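Local coordinates for protein transcriptional regulator, LacI family (Corynebacterium glutamicum, PDB 3H5T) that activates ino1 transcription in an inositol-dependent manner and regulates other genes, most likely for inositol-derived cell wall components and mycothiol, by binding a palindromic promoter motif, at residues A[329-334]-A[339-344]; A[95-100]-A[320-325]. One frame throughout, in Å; residues are numbered along the deposited sequence.

Interaction 1 (A[329-334]-A[339-344]); sequences GETLLK and EYVEPE
Lys334 and Glu339 lie where helix 321-336 gives way to the loop leading into strand 344-352, and their CA atoms are 4.7 Å apart. Glu339 N donates to Lys334 O with an N-H···O angle of 152°; the modelled 2.5 Å between these two atoms is doubtfully short. From there the loop doubles back beside the helix, bringing Val341 opposite Thr331 one turn earlier, with 6.1 Å between their CA atoms. Val341 CG1, placed beside its own backbone N (chi1 -62°), faces Thr331 O and Lys334 CB, 3.7 Å from the latter. Thr331 meets it with its methyl, CG2 being 3.8 Å from Val341 CG1, while OG1 turns back to bond Lys327 O within the helix. Pro167 also touches both of these side chains. Nearer the surface, Lys334 CB rests 3.6 Å from Glu339 CB; the lysine then runs on past Tyr340 O and bends at its end, NZ forming a long salt bridge with Glu330 OE2. One backbone bond and aliphatic packing thus fold the connection to strand 344-352 of the seven-stranded sheet back on the helix, and the Lys334 and Glu339 charges, 5.9 Å apart from NZ to OE1, probably add only a diffuse attraction.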
ATOM      1  N   GLY A 329      -7.957   9.379   1.591  1.00 20.08           N
ATOM      2  CA  GLY A 329      -8.282  10.388   2.589  1.00 20.60           C
ATOM      3  C   GLY A 329      -9.148  11.508   2.035  1.00 21.42           C
ATOM      4  O   GLY A 329     -10.094  11.935   2.690  1.00 20.38           O
ATOM      5  N   GLU A 330      -8.825  11.989   0.834  1.00 23.14           N
ATOM      6  CA  GLU A 330      -9.609  13.054   0.197  1.00 24.55           C
ATOM      7  C   GLU A 330     -11.041  12.607  -0.021  1.00 23.21           C
ATOM      8  O   GLU A 330     -11.987  13.341   0.269  1.00 22.93           O
ATOM      9  CB  GLU A 330      -9.005  13.452  -1.152  1.00 27.81           C
ATOM     10  CG  GLU A 330      -7.892  14.480  -1.052  1.00 35.77           C
ATOM     11  CD  GLU A 330      -8.375  15.788  -0.451  1.00 40.45           C
ATOM     12  OE1 GLU A 330      -7.527  16.665  -0.156  1.00 42.37           O
ATOM     13  OE2 GLU A 330      -9.609  15.937  -0.274  1.00 42.07           O
ATOM     14  N   THR A 331     -11.197  11.396  -0.540  1.00 21.44           N
ATOM     15  CA  THR A 331     -12.516  10.852  -0.790  1.00 20.28           C
ATOM     16  C   THR A 331     -13.285  10.817   0.524  1.00 20.29           C
ATOM     17  O   THR A 331     -14.457  11.182   0.573  1.00 19.82           O
ATOM     18  CB  THR A 331     -12.417   9.440  -1.370  1.00 19.52           C
ATOM     19  OG1 THR A 331     -11.711   9.492  -2.612  1.00 23.04           O
ATOM     20  CG2 THR A 331     -13.786   8.853  -1.605  1.00 21.48           C
ATOM     21  N   LEU A 332     -12.615  10.391   1.592  1.00 19.83           N
ATOM     22  CA  LEU A 332     -13.258  10.313   2.899  1.00 19.52           C
ATOM     23  C   LEU A 332     -13.735  11.694   3.350  1.00 20.65           C
ATOM     24  O   LEU A 332     -14.914  11.873   3.682  1.00 20.01           O
ATOM     25  CB  LEU A 332     -12.298   9.719   3.941  1.00 17.70           C
ATOM     26  CG  LEU A 332     -12.877   9.528   5.352  1.00 16.21           C
ATOM     27  CD1 LEU A 332     -14.140   8.701   5.272  1.00 13.74           C
ATOM     28  CD2 LEU A 332     -11.865   8.848   6.256  1.00 15.30           C
ATOM     29  N   LEU A 333     -12.826  12.667   3.345  1.00 20.99           N
ATOM     30  CA  LEU A 333     -13.176  14.024   3.748  1.00 22.27           C
ATOM     31  C   LEU A 333     -14.337  14.590   2.928  1.00 23.14           C
ATOM     32  O   LEU A 333     -15.245  15.196   3.493  1.00 25.09           O
ATOM     33  CB  LEU A 333     -11.957  14.940   3.651  1.00 19.12           C
ATOM     34  CG  LEU A 333     -10.840  14.586   4.630  1.00 18.84           C
ATOM     35  CD1 LEU A 333      -9.714  15.620   4.541  1.00 16.67           C
ATOM     36  CD2 LEU A 333     -11.413  14.537   6.041  1.00 18.24           C
ATOM     37  N   LYS A 334     -14.321  14.399   1.610  1.00 23.27           N
ATOM     38  CA  LYS A 334     -15.422  14.885   0.781  1.00 23.07           C
ATOM     39  C   LYS A 334     -16.725  14.193   1.166  1.00 25.03           C
ATOM     40  O   LYS A 334     -17.797  14.798   1.074  1.00 26.79           O
ATOM     41  CB  LYS A 334     -15.160  14.630  -0.698  1.00 24.61           C
ATOM     42  CG  LYS A 334     -14.300  15.652  -1.384  1.00 24.88           C
ATOM     43  CD  LYS A 334     -14.108  15.255  -2.837  1.00 30.32           C
ATOM     44  CE  LYS A 334     -13.371  16.332  -3.611  1.00 33.14           C
ATOM     45  NZ  LYS A 334     -12.102  16.700  -2.936  1.00 35.98           N
ATOM     46  N   GLU A 339     -19.850  15.902   0.077  1.00 36.36           N
ATOM     47  CA  GLU A 339     -19.470  16.179  -1.302  1.00 36.78           C
ATOM     48  C   GLU A 339     -19.602  14.908  -2.136  1.00 34.76           C
ATOM     49  O   GLU A 339     -19.713  13.803  -1.593  1.00 35.59           O
ATOM     50  CB  GLU A 339     -18.031  16.686  -1.367  1.00 39.04           C
ATOM     51  CG  GLU A 339     -17.869  18.176  -1.180  1.00 42.41           C
ATOM     52  CD  GLU A 339     -18.179  18.953  -2.445  1.00 47.59           C
ATOM     53  OE1 GLU A 339     -17.609  18.604  -3.507  1.00 48.76           O
ATOM     54  OE2 GLU A 339     -18.984  19.914  -2.376  1.00 47.61           O
ATOM     55  N   TYR A 340     -19.591  15.072  -3.454  1.00 30.69           N
ATOM     56  CA  TYR A 340     -19.700  13.943  -4.360  1.00 26.46           C
ATOM     57  C   TYR A 340     -18.352  13.259  -4.544  1.00 23.91           C
ATOM     58  O   TYR A 340     -17.324  13.922  -4.672  1.00 23.83           O
ATOM     59  CB  TYR A 340     -20.195  14.388  -5.739  1.00 25.57           C
ATOM     60  CG  TYR A 340     -20.141  13.264  -6.752  1.00 24.66           C
ATOM     61  CD1 TYR A 340     -21.187  12.350  -6.859  1.00 23.08           C
ATOM     62  CD2 TYR A 340     -18.995  13.051  -7.532  1.00 23.61           C
ATOM     63  CE1 TYR A 340     -21.098  11.253  -7.705  1.00 22.89           C
ATOM     64  CE2 TYR A 340     -18.897  11.944  -8.385  1.00 23.25           C
ATOM     65  CZ  TYR A 340     -19.953  11.054  -8.463  1.00 22.74           C
ATOM     66  OH  TYR A 340     -19.880   9.961  -9.292  1.00 26.69           O
ATOM     67  N   VAL A 341     -18.374  11.934  -4.567  1.00 18.29           N
ATOM     68  CA  VAL A 341     -17.172  11.140  -4.774  1.00 18.01           C
ATOM     69  C   VAL A 341     -17.531  10.023  -5.755  1.00 18.11           C
ATOM     70  O   VAL A 341     -18.680   9.590  -5.828  1.00 17.96           O
ATOM     71  CB  VAL A 341     -16.632  10.497  -3.443  1.00 17.14           C
ATOM     72  CG1 VAL A 341     -16.235  11.580  -2.455  1.00 14.83           C
ATOM     73  CG2 VAL A 341     -17.684   9.571  -2.829  1.00 15.16           C
ATOM     74  N   GLU A 342     -16.556   9.566  -6.521  1.00 18.32           N
ATOM     75  CA  GLU A 342     -16.812   8.499  -7.467  1.00 18.88           C
ATOM     76  C   GLU A 342     -16.890   7.187  -6.683  1.00 19.95           C
ATOM     77  O   GLU A 342     -16.104   6.949  -5.769  1.00 19.48           O
ATOM     78  CB  GLU A 342     -15.704   8.478  -8.524  1.00 18.02           C
ATOM     79  CG  GLU A 342     -15.739   9.719  -9.427  1.00 19.78           C
ATOM     80  CD  GLU A 342     -14.642   9.753 -10.481  1.00 20.91           C
ATOM     81  OE1 GLU A 342     -13.636  10.467 -10.271  1.00 22.05           O
ATOM     82  OE2 GLU A 342     -14.786   9.062 -11.515  1.00 21.04           O
ATOM     83  N   PRO A 343     -17.866   6.328  -7.010  1.00 21.47           N
ATOM     84  CA  PRO A 343     -17.968   5.064  -6.272  1.00 21.37           C
ATOM     85  C   PRO A 343     -16.758   4.158  -6.474  1.00 21.57           C
ATOM     86  O   PRO A 343     -16.348   3.456  -5.557  1.00 22.59           O
ATOM     87  CB  PRO A 343     -19.258   4.444  -6.811  1.00 22.26           C
ATOM     88  CG  PRO A 343     -20.063   5.645  -7.257  1.00 22.97           C
ATOM     89  CD  PRO A 343     -19.012   6.505  -7.916  1.00 20.46           C
ATOM     90  N   GLU A 344     -16.187   4.172  -7.671  1.00 22.99           N
ATOM     91  CA  GLU A 344     -15.020   3.341  -7.954  1.00 24.13           C
ATOM     92  C   GLU A 344     -13.985   4.079  -8.796  1.00 23.79           C
ATOM     93  O   GLU A 344     -14.324   4.776  -9.756  1.00 22.82           O
ATOM     94  CB  GLU A 344     -15.438   2.045  -8.670  1.00 25.99           C
ATOM     95  CG  GLU A 344     -16.464   1.213  -7.900  1.00 29.77           C
ATOM     96  CD  GLU A 344     -16.831  -0.086  -8.598  1.00 30.39           C
ATOM     97  OE1 GLU A 344     -16.993  -0.072  -9.835  1.00 30.86           O
ATOM     98  OE2 GLU A 344     -16.974  -1.120  -7.906  1.00 32.65           O
TER

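Interaction 2 (A[95-100]-A[320-325]); sequences VAQAAG and PNKLKG
Val95 and Gly325 mark the close approach of helices 86-98 and 321-336, two helices of the periplasmic-binding-protein-like fold that serves as the effector-binding domain of LacI-family regulators. Their CA atoms are 4.5 Å apart, and Gly325 brings bare backbone to the interface. Val95 CG2, beside its own backbone N, packs 3.7 Å from Gly325 CA and also against Gly325 O. The same carbonyl oxygen receives a CA-H···O contact from Val95 CA at 3.4 Å. On the exposed side, Gln97 continues the contact. Its CB is directed toward helix 321-336, and the side chain also touches Phe326. CG stands opposite the backbone N across the CA–CB bond (chi1 173°), and the chain runs on extended, carrying the amide out to the end of Lys322. There Gln97 CD is 3.5 Å from Lys322 NZ, and Gln97 OE1 accepts a weak hydrogen bond from that ammonium at 3.2 Å. Gln97 NE2 is 3.6 Å from Lys322 NZ, because Lys322 NZ sits above the amide plane, which is consistent with the weakness of the bond. The lysine chain, which crosses Gln97 at about a right angle, also touches Ala93. On helix 321-336 itself, Lys324 forms a salt bridge with Asp158, and Lys324 NZ donates a hydrogen bond of 3.0 Å to Asn321 OD1, tilted 27° from the carbonyl plane.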
ATOM      1  N   VAL A  95      -2.425   9.381   2.948  1.00 19.02           N
ATOM      2  CA  VAL A  95      -3.590   9.709   3.758  1.00 20.81           C
ATOM      3  C   VAL A  95      -3.247  10.865   4.692  1.00 22.80           C
ATOM      4  O   VAL A  95      -4.120  11.628   5.089  1.00 24.98           O
ATOM      5  CB  VAL A  95      -4.062   8.511   4.627  1.00 20.49           C
ATOM      6  CG1 VAL A  95      -5.271   8.922   5.476  1.00 17.16           C
ATOM      7  CG2 VAL A  95      -4.426   7.335   3.743  1.00 20.14           C
ATOM      8  N   ALA A  96      -1.973  10.984   5.051  1.00 24.74           N
ATOM      9  CA  ALA A  96      -1.538  12.053   5.935  1.00 25.41           C
ATOM     10  C   ALA A  96      -1.560  13.378   5.177  1.00 27.51           C
ATOM     11  O   ALA A  96      -1.801  14.430   5.761  1.00 28.10           O
ATOM     12  CB  ALA A  96      -0.134  11.767   6.452  1.00 23.54           C
ATOM     13  N   GLN A  97      -1.307  13.315   3.875  1.00 27.85           N
ATOM     14  CA  GLN A  97      -1.300  14.503   3.030  1.00 27.53           C
ATOM     15  C   GLN A  97      -2.708  15.040   2.748  1.00 28.05           C
ATOM     16  O   GLN A  97      -2.901  16.247   2.603  1.00 27.60           O
ATOM     17  CB  GLN A  97      -0.591  14.180   1.722  1.00 29.01           C
ATOM     18  CG  GLN A  97      -0.653  15.267   0.687  1.00 31.96           C
ATOM     19  CD  GLN A  97       0.170  14.917  -0.529  1.00 36.59           C
ATOM     20  OE1 GLN A  97       0.021  13.837  -1.100  1.00 38.45           O
ATOM     21  NE2 GLN A  97       1.048  15.826  -0.933  1.00 40.09           N
ATOM     22  N   ALA A  98      -3.687  14.147   2.653  1.00 28.72           N
ATOM     23  CA  ALA A  98      -5.062  14.566   2.407  1.00 29.44           C
ATOM     24  C   ALA A  98      -5.552  15.203   3.697  1.00 30.12           C
ATOM     25  O   ALA A  98      -6.021  16.340   3.703  1.00 30.54           O
ATOM     26  CB  ALA A  98      -5.935  13.363   2.037  1.00 29.38           C
ATOM     27  N   ALA A  99      -5.447  14.450   4.787  1.00 30.04           N
ATOM     28  CA  ALA A  99      -5.835  14.949   6.093  1.00 31.22           C
ATOM     29  C   ALA A  99      -4.743  15.950   6.418  1.00 32.90           C
ATOM     30  O   ALA A  99      -3.573  15.596   6.429  1.00 35.66           O
ATOM     31  CB  ALA A  99      -5.824  13.825   7.107  1.00 30.46           C
ATOM     32  N   GLY A 100      -5.102  17.198   6.668  1.00 33.28           N
ATOM     33  CA  GLY A 100      -4.076  18.180   6.964  1.00 33.67           C
ATOM     34  C   GLY A 100      -3.804  18.262   8.446  1.00 34.45           C
ATOM     35  O   GLY A 100      -2.876  17.630   8.955  1.00 34.84           O
ATOM     36  N   PRO A 320       1.236   3.405  -7.479  1.00 26.27           N
ATOM     37  CA  PRO A 320       1.288   4.711  -6.812  1.00 23.98           C
ATOM     38  C   PRO A 320       0.593   4.685  -5.449  1.00 23.03           C
ATOM     39  O   PRO A 320      -0.523   5.189  -5.309  1.00 21.62           O
ATOM     40  CB  PRO A 320       0.589   5.620  -7.813  1.00 24.94           C
ATOM     41  CG  PRO A 320      -0.482   4.716  -8.356  1.00 25.22           C
ATOM     42  CD  PRO A 320       0.247   3.404  -8.573  1.00 25.64           C
ATOM     43  N   ASN A 321       1.262   4.110  -4.448  1.00 22.11           N
ATOM     44  CA  ASN A 321       0.686   4.004  -3.113  1.00 22.25           C
ATOM     45  C   ASN A 321       0.435   5.298  -2.366  1.00 22.14           C
ATOM     46  O   ASN A 321      -0.535   5.393  -1.605  1.00 23.01           O
ATOM     47  CB  ASN A 321       1.526   3.076  -2.233  1.00 24.02           C
ATOM     48  CG  ASN A 321       1.325   1.623  -2.584  1.00 25.72           C
ATOM     49  OD1 ASN A 321       0.199   1.193  -2.827  1.00 26.43           O
ATOM     50  ND2 ASN A 321       2.409   0.853  -2.605  1.00 25.96           N
ATOM     51  N   LYS A 322       1.287   6.298  -2.555  1.00 19.69           N
ATOM     52  CA  LYS A 322       1.057   7.548  -1.848  1.00 20.07           C
ATOM     53  C   LYS A 322      -0.184   8.222  -2.432  1.00 19.17           C
ATOM     54  O   LYS A 322      -0.993   8.792  -1.703  1.00 18.42           O
ATOM     55  CB  LYS A 322       2.274   8.474  -1.954  1.00 18.30           C
ATOM     56  CG  LYS A 322       2.137   9.774  -1.172  1.00 19.36           C
ATOM     57  CD  LYS A 322       3.484  10.446  -1.044  1.00 22.12           C
ATOM     58  CE  LYS A 322       3.507  11.510   0.042  1.00 22.73           C
ATOM     59  NZ  LYS A 322       2.943  12.821  -0.376  1.00 29.36           N
ATOM     60  N   LEU A 323      -0.337   8.136  -3.749  1.00 19.52           N
ATOM     61  CA  LEU A 323      -1.480   8.746  -4.420  1.00 21.11           C
ATOM     62  C   LEU A 323      -2.753   8.015  -3.995  1.00 21.34           C
ATOM     63  O   LEU A 323      -3.806   8.641  -3.798  1.00 20.63           O
ATOM     64  CB  LEU A 323      -1.316   8.670  -5.947  1.00 18.14           C
ATOM     65  CG  LEU A 323      -2.413   9.341  -6.783  1.00 19.53           C
ATOM     66  CD1 LEU A 323      -2.355  10.839  -6.576  1.00 16.63           C
ATOM     67  CD2 LEU A 323      -2.236   9.004  -8.271  1.00 19.71           C
ATOM     68  N   LYS A 324      -2.646   6.694  -3.849  1.00 20.62           N
ATOM     69  CA  LYS A 324      -3.784   5.871  -3.448  1.00 21.97           C
ATOM     70  C   LYS A 324      -4.271   6.304  -2.074  1.00 22.69           C
ATOM     71  O   LYS A 324      -5.469   6.335  -1.805  1.00 23.18           O
ATOM     72  CB  LYS A 324      -3.393   4.396  -3.412  1.00 21.38           C
ATOM     73  CG  LYS A 324      -4.546   3.479  -3.071  1.00 24.06           C
ATOM     74  CD  LYS A 324      -4.113   2.033  -3.037  1.00 25.25           C
ATOM     75  CE  LYS A 324      -3.091   1.793  -1.939  1.00 27.72           C
ATOM     76  NZ  LYS A 324      -2.540   0.399  -1.987  1.00 32.39           N
ATOM     77  N   GLY A 325      -3.324   6.651  -1.211  1.00 23.53           N
ATOM     78  CA  GLY A 325      -3.667   7.098   0.123  1.00 22.71           C
ATOM     79  C   GLY A 325      -4.232   8.501   0.110  1.00 22.54           C
ATOM     80  O   GLY A 325      -5.164   8.804   0.860  1.00 22.06           O
TER

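Helix 321-336 takes part in both contacts, and their centres lie 13 Å apart. Interaction 2 uses its first turns and is partly buried: it joins elements more than 200 residues apart in the chain, with a backbone-to-valine approach inside and a weak polar pair at the exposed side. Interaction 1 uses the later turns, lies on the surface, and is local, fastening the helix to the loop that follows it through a main-chain bond and aliphatic packing. The two meet directly, since Ala98 CB packs 3.4 Å from Glu330 N and Leu333 CD1 lies near Ala98 O. Helix 86-98 and the 339-344 loop lie on different sides of this helix, whose Leu332 and Leu333 touch Ile71 of strand 70-75.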